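Local coordinates for protein manganese-containing pseudocatalase (Thermus thermophilus, PDB 2V8T) that probably breaks hydrogen peroxide down to water and oxygen, as manganese catalases do, at a pair of manganese ions held within a bundle of helices, at residues R7-L12 with A67-G72; L76-I81 with A121-M126. All coordinates share one frame; numbering follows the deposited sequence.

Interaction 1 of 2, residues R7-L12 with A67-G72; sequences RLQIEL and ATEELG. With MN (manganese (II) ion), chain D; MN (manganese (II) ion), chain C.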
loop_
_atom_site.group_PDB
_atom_site.type_symbol
_atom_site.label_atom_id
_atom_site.label_comp_id
_atom_site.label_asym_id
_atom_site.label_seq_id
_atom_site.Cartn_x
_atom_site.Cartn_y
_atom_site.Cartn_z
ATOM N N ARG A 7 -18.076 27.099 -11.324
ATOM C CA ARG A 7 -17.042 28.018 -11.784
ATOM C C ARG A 7 -15.704 27.542 -11.208
ATOM O O ARG A 7 -15.648 27.192 -10.032
ATOM C CB ARG A 7 -17.263 29.448 -11.263
ATOM C CG ARG A 7 -18.518 30.112 -11.790
ATOM C CD ARG A 7 -18.383 30.630 -13.213
ATOM N NE ARG A 7 -17.564 31.862 -13.237
ATOM C CZ ARG A 7 -17.335 32.570 -14.338
ATOM N NH1 ARG A 7 -17.741 32.164 -15.518
ATOM N NH2 ARG A 7 -16.684 33.725 -14.249
ATOM N N LEU A 8 -14.653 27.619 -12.002
ATOM C CA LEU A 8 -13.297 27.458 -11.486
ATOM C C LEU A 8 -12.870 28.718 -10.789
ATOM O O LEU A 8 -13.340 29.822 -11.103
ATOM C CB LEU A 8 -12.315 27.159 -12.602
ATOM C CG LEU A 8 -12.566 25.854 -13.348
ATOM C CD1 LEU A 8 -11.549 25.699 -14.481
ATOM C CD2 LEU A 8 -12.536 24.658 -12.401
ATOM N N GLN A 9 -11.882 28.628 -9.880
ATOM C CA GLN A 9 -11.472 29.808 -9.139
ATOM C C GLN A 9 -10.802 30.839 -10.016
ATOM O O GLN A 9 -10.779 32.031 -9.674
ATOM C CB GLN A 9 -10.588 29.397 -7.919
ATOM C CG GLN A 9 -10.452 30.488 -6.922
ATOM C CD GLN A 9 -9.814 30.058 -5.599
ATOM O OE1 GLN A 9 -9.830 28.893 -5.264
ATOM N NE2 GLN A 9 -9.287 30.977 -4.860
ATOM N N ILE A 10 -10.186 30.426 -11.145
ATOM C CA ILE A 10 -9.724 31.309 -12.217
ATOM C C ILE A 10 -10.120 30.662 -13.533
ATOM O O ILE A 10 -10.290 29.445 -13.609
ATOM C CB ILE A 10 -8.200 31.552 -12.239
ATOM C CG1 ILE A 10 -7.404 30.269 -12.295
ATOM C CG2 ILE A 10 -7.764 32.483 -11.104
ATOM C CD1 ILE A 10 -5.983 30.405 -12.700
ATOM N N GLU A 11 -10.167 31.470 -14.576
ATOM C CA GLU A 11 -10.250 30.928 -15.915
ATOM C C GLU A 11 -8.905 30.290 -16.293
ATOM O O GLU A 11 -7.845 30.726 -15.839
ATOM C CB GLU A 11 -10.761 31.800 -16.996
ATOM C CG GLU A 11 -9.704 32.666 -17.541
ATOM C CD GLU A 11 -9.411 33.901 -16.830
ATOM O OE1 GLU A 11 -9.851 34.001 -15.669
ATOM O OE2 GLU A 11 -8.789 34.829 -17.393
ATOM N N LEU A 12 -8.967 29.276 -17.150
ATOM C CA LEU A 12 -7.779 28.627 -17.691
ATOM C C LEU A 12 -7.737 28.780 -19.207
ATOM O O LEU A 12 -8.769 28.761 -19.872
ATOM C CB LEU A 12 -7.787 27.150 -17.348
ATOM C CG LEU A 12 -7.634 26.805 -15.867
ATOM C CD1 LEU A 12 -7.808 25.294 -15.681
ATOM C CD2 LEU A 12 -6.309 27.282 -15.331
ATOM N N ALA A 67 -10.133 24.986 4.380
ATOM C CA ALA A 67 -10.515 23.687 3.848
ATOM C C ALA A 67 -11.450 23.859 2.639
ATOM O O ALA A 67 -11.352 23.156 1.633
ATOM C CB ALA A 67 -11.221 22.858 4.906
ATOM N N THR A 68 -12.436 24.760 2.787
ATOM C CA THR A 68 -13.405 24.982 1.715
ATOM C C THR A 68 -12.729 25.507 0.457
ATOM O O THR A 68 -13.048 25.109 -0.653
ATOM C CB THR A 68 -14.517 25.916 2.195
ATOM O OG1 THR A 68 -15.020 25.416 3.423
ATOM C CG2 THR A 68 -15.641 25.993 1.184
ATOM N N GLU A 69 -11.784 26.460 0.626
ATOM C CA GLU A 69 -11.056 26.946 -0.532
ATOM C C GLU A 69 -10.325 25.777 -1.245
ATOM O O GLU A 69 -10.284 25.717 -2.478
ATOM C CB GLU A 69 -10.039 28.043 -0.162
ATOM C CG GLU A 69 -9.361 28.534 -1.427
ATOM C CD GLU A 69 -8.442 29.736 -1.319
ATOM O OE1 GLU A 69 -8.265 30.309 -0.212
ATOM O OE2 GLU A 69 -7.858 30.077 -2.390
ATOM N N GLU A 70 -9.718 24.866 -0.462
ATOM C CA GLU A 70 -8.960 23.784 -1.095
ATOM C C GLU A 70 -9.843 22.871 -1.921
ATOM O O GLU A 70 -9.333 22.229 -2.874
ATOM C CB GLU A 70 -8.182 22.969 -0.051
ATOM C CG GLU A 70 -7.224 23.719 0.862
ATOM C CD GLU A 70 -6.019 24.406 0.220
ATOM O OE1 GLU A 70 -6.021 24.606 -0.965
ATOM O OE2 GLU A 70 -5.126 24.830 0.984
ATOM N N LEU A 71 -11.148 22.792 -1.671
ATOM C CA LEU A 71 -12.038 22.040 -2.571
ATOM C C LEU A 71 -11.940 22.575 -3.988
ATOM O O LEU A 71 -11.932 21.824 -4.971
ATOM C CB LEU A 71 -13.506 22.118 -2.090
ATOM C CG LEU A 71 -13.851 21.322 -0.847
ATOM C CD1 LEU A 71 -15.213 21.775 -0.298
ATOM C CD2 LEU A 71 -13.881 19.838 -1.151
ATOM N N GLY A 72 -11.969 23.903 -4.131
ATOM C CA GLY A 72 -11.838 24.492 -5.432
ATOM C C GLY A 72 -10.474 24.323 -6.028
ATOM O O GLY A 72 -10.292 24.430 -7.256
HETATM MN MN MN D . -3.329 25.875 0.571
HETATM MN MN MN C . -4.423 24.842 -2.374
HETATM O O HOH W 1 -11.656 27.393 -4.174
HETATM O O HOH W 2 -12.139 25.935 -8.706
HETATM O O HOH W 3 -3.363 24.133 -0.740
HETATM O O HOH W 4 -2.737 25.865 -3.423
#

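Interaction 2 of 2, residues L76-I81 with A121-M126; sequences LVAATI and ANSLVM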
loop_
_atom_site.group_PDB
_atom_site.type_symbol
_atom_site.label_atom_id
_atom_site.label_comp_id
_atom_site.label_asym_id
_atom_site.label_seq_id
_atom_site.Cartn_x
_atom_site.Cartn_y
_atom_site.Cartn_z
ATOM N N LEU A 76 -9.504 22.885 -9.592
ATOM C CA LEU A 76 -8.680 23.638 -10.549
ATOM C C LEU A 76 -7.522 22.783 -11.102
ATOM O O LEU A 76 -7.205 22.838 -12.285
ATOM C CB LEU A 76 -8.167 24.900 -9.873
ATOM C CG LEU A 76 -7.403 25.875 -10.778
ATOM C CD1 LEU A 76 -8.379 26.472 -11.818
ATOM C CD2 LEU A 76 -6.781 26.974 -9.954
ATOM N N VAL A 77 -6.859 22.022 -10.196
ATOM C CA VAL A 77 -5.761 21.174 -10.664
ATOM C C VAL A 77 -6.305 20.057 -11.565
ATOM O O VAL A 77 -5.691 19.771 -12.614
ATOM C CB VAL A 77 -4.935 20.632 -9.486
ATOM C CG1 VAL A 77 -3.790 19.772 -10.041
ATOM C CG2 VAL A 77 -4.353 21.793 -8.669
ATOM N N ALA A 78 -7.441 19.441 -11.208
ATOM C CA ALA A 78 -8.021 18.446 -12.073
ATOM C C ALA A 78 -8.327 19.042 -13.459
ATOM O O ALA A 78 -8.113 18.391 -14.482
ATOM C CB ALA A 78 -9.257 17.838 -11.446
ATOM N N ALA A 79 -8.869 20.268 -13.489
ATOM C CA ALA A 79 -9.176 20.924 -14.769
ATOM C C ALA A 79 -7.933 21.135 -15.608
ATOM O O ALA A 79 -7.981 21.047 -16.844
ATOM C CB ALA A 79 -9.908 22.244 -14.536
ATOM N N THR A 80 -6.812 21.450 -14.956
ATOM C CA THR A 80 -5.556 21.636 -15.642
ATOM C C THR A 80 -5.086 20.317 -16.286
ATOM O O THR A 80 -4.705 20.269 -17.451
ATOM C CB THR A 80 -4.498 22.172 -14.651
ATOM O OG1 THR A 80 -4.945 23.410 -14.093
ATOM C CG2 THR A 80 -3.171 22.386 -15.310
ATOM N N ILE A 81 -5.104 19.248 -15.487
ATOM C CA ILE A 81 -4.771 17.920 -15.999
ATOM C C ILE A 81 -5.683 17.532 -17.143
ATOM O O ILE A 81 -5.225 17.052 -18.193
ATOM C CB ILE A 81 -4.801 16.901 -14.833
ATOM C CG1 ILE A 81 -3.666 17.199 -13.866
ATOM C CG2 ILE A 81 -4.776 15.483 -15.349
ATOM C CD1 ILE A 81 -3.855 16.584 -12.494
ATOM N N ALA A 121 -8.717 9.303 -20.671
ATOM C CA ALA A 121 -7.877 10.495 -20.859
ATOM C C ALA A 121 -8.328 11.601 -19.880
ATOM O O ALA A 121 -8.650 12.719 -20.289
ATOM C CB ALA A 121 -7.814 10.965 -22.282
ATOM N N ASN A 122 -8.335 11.281 -18.586
ATOM C CA ASN A 122 -8.768 12.238 -17.567
ATOM C C ASN A 122 -7.947 12.029 -16.287
ATOM O O ASN A 122 -7.235 11.045 -16.107
ATOM C CB ASN A 122 -10.277 12.176 -17.326
ATOM C CG ASN A 122 -10.845 10.833 -16.945
ATOM O OD1 ASN A 122 -10.384 10.215 -15.871
ATOM N ND2 ASN A 122 -11.732 10.301 -17.665
ATOM N N SER A 123 -8.110 13.020 -15.391
ATOM C CA SER A 123 -7.408 13.020 -14.124
ATOM C C SER A 123 -7.772 11.817 -13.276
ATOM O O SER A 123 -8.865 11.242 -13.375
ATOM C CB SER A 123 -7.725 14.305 -13.330
ATOM O OG SER A 123 -8.991 14.306 -12.713
ATOM N N LEU A 124 -6.805 11.433 -12.420
ATOM C CA LEU A 124 -6.940 10.334 -11.490
ATOM C C LEU A 124 -6.477 10.788 -10.111
ATOM O O LEU A 124 -5.842 11.829 -9.960
ATOM C CB LEU A 124 -6.141 9.098 -11.972
ATOM C CG LEU A 124 -6.602 8.543 -13.334
ATOM C CD1 LEU A 124 -5.572 7.530 -13.828
ATOM C CD2 LEU A 124 -7.985 7.917 -13.267
ATOM N N VAL A 125 -6.791 10.008 -9.076
ATOM C CA VAL A 125 -6.535 10.438 -7.679
ATOM C C VAL A 125 -5.156 9.906 -7.224
ATOM O O VAL A 125 -5.040 8.976 -6.421
ATOM C CB VAL A 125 -7.675 10.001 -6.755
ATOM C CG1 VAL A 125 -7.523 10.738 -5.415
ATOM C CG2 VAL A 125 -9.035 10.313 -7.360
ATOM N N MET A 126 -4.118 10.485 -7.819
ATOM C CA MET A 126 -2.781 9.934 -7.758
ATOM C C MET A 126 -1.756 11.053 -7.968
ATOM O O MET A 126 -2.082 12.174 -8.374
ATOM C CB MET A 126 -2.550 8.820 -8.786
ATOM C CG MET A 126 -2.680 9.328 -10.206
ATOM S SD MET A 126 -2.314 8.082 -11.488
ATOM C CE MET A 126 -3.229 6.654 -11.001
#

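Interaction 1 of 2, residues R7-L12 with A67-G72
Gln-9, just past the short strand 7-8, reaches across to Glu-69 on helix 57-85, a helix of the ferritin-like bundle that carries the dimanganese site. CG of Gln-9 stands anti to the backbone N (chi1 -164°) and the chain runs on extended, a reach that carries NE2 to OE2 of Glu-69. Glu-69 is extended as well, and the two side chains cross at roughly a right angle. NE2 of Gln-9 donates to OE2 of Glu-69 over 3.0 Å, and the bond is nearly straight (171° at the hydrogen). The acceptor lies in the amide plane, whereas the donor comes from above the carboxylate plane, the two flat groups being turned 49° apart. Glutamine suits this place because its amide offers donor and acceptor together: OE1 lies 2.6 Å from a water that also sits 2.8 Å from O of Glu-69, with more acceptors about it than it has protons. A second water joins N of Gln-9, whose N-H it accepts, to O of Gly-72. NE2 is further bonded to the hydroxyl of Tyr-180. Substituting leucine at Gln-9 would probably leave OE2 of Glu-69 without this donor and the first water without its amide neighbour. Glu-69 is a second-shell residue: its OE1 is bonded to NE2 of His-188, a manganese ligand, and its OE2 forms a salt bridge with Arg-184. The adjacent Glu-70 is itself a ligand, its chain bent beyond CG toward the metals. Its carboxylate bridges the two ions, with OE1 and OE2 each 2.1 Å from a different manganese, and a water bound to both ions also bridges them.

Interaction 2 of 2, residues L76-I81 with A121-M126
Helix 57-85 supplies the regular half of this contact, residues 76-81, where N of Ile-81 bonds to O of Val-77 in the usual helical way. Residues 121-126 form an irregular loop that passes the helix, nearest where CA of Ser-123 lies 5.8 Å from CA of Ala-78. Val-125 is the centre of an inverse gamma turn, closed by a weak bond from N of Met-126 to O of Leu-124. No hydrogen bond joins the two segments; they meet by van der Waals packing around Ser-123. Its CB, which points toward the helix, rests 3.8 Å from CG2 of Ile-81, and the same methyl lies equally near CA of Ser-123. The CG2 methyl reaches the loop because it stands anti to the backbone N, with CG1 beside the N (chi1 -67°). Isoleucine suits the site: the methyl meets the serine, and the side chain as a whole also packs on Val-26 of helix 20-26 and His-115 of helix 114-117. OG of Ser-123, in turn, lies 3.8 Å from CB of Ala-78, and so small a side chain lets the loop come close to the helix. A serine is apt here because its slim CB packs on the isoleucine while its hydroxyl, set between N and the carbonyl carbon (chi1 77°), serves a polar partner: OG is hydrogen-bonded to OD1 of Asn-49 of the second subunit. Asn-82, one residue further along the same helix, accepts through OD1 from N of Ser-123. The loop runs between helices 114-117 and 144-166, and the second subunit touches both it and helix 57-85, its Asn-49 and Tyr-45 at Ser-123 and its Phe-48 at Ala-78, while Val-77 faces helix 172-200.

How the interactions relate
Both contacts are buried and both lean on helix 57-85, at successive parts of its length, with centres about 14 Å apart. Interaction 1 belongs to the surroundings of the metal site and is polar: an amide, a carboxylate and waters form a network behind the manganese ligands. Interaction 2, farther from the ions, is van der Waals packing without a hydrogen bond between its segments, the hydroxyl of Ser-123 being bonded to the second subunit, which touches both contacts. The two also meet directly: CD1 of Leu-8 packs 3.8 Å from CB of Ala-79, and CD1 of Leu-12 lies 3.8 Å from OG1 of Thr-80, so residues 7-12 also pack on the part of helix 57-85 that interaction 2 uses.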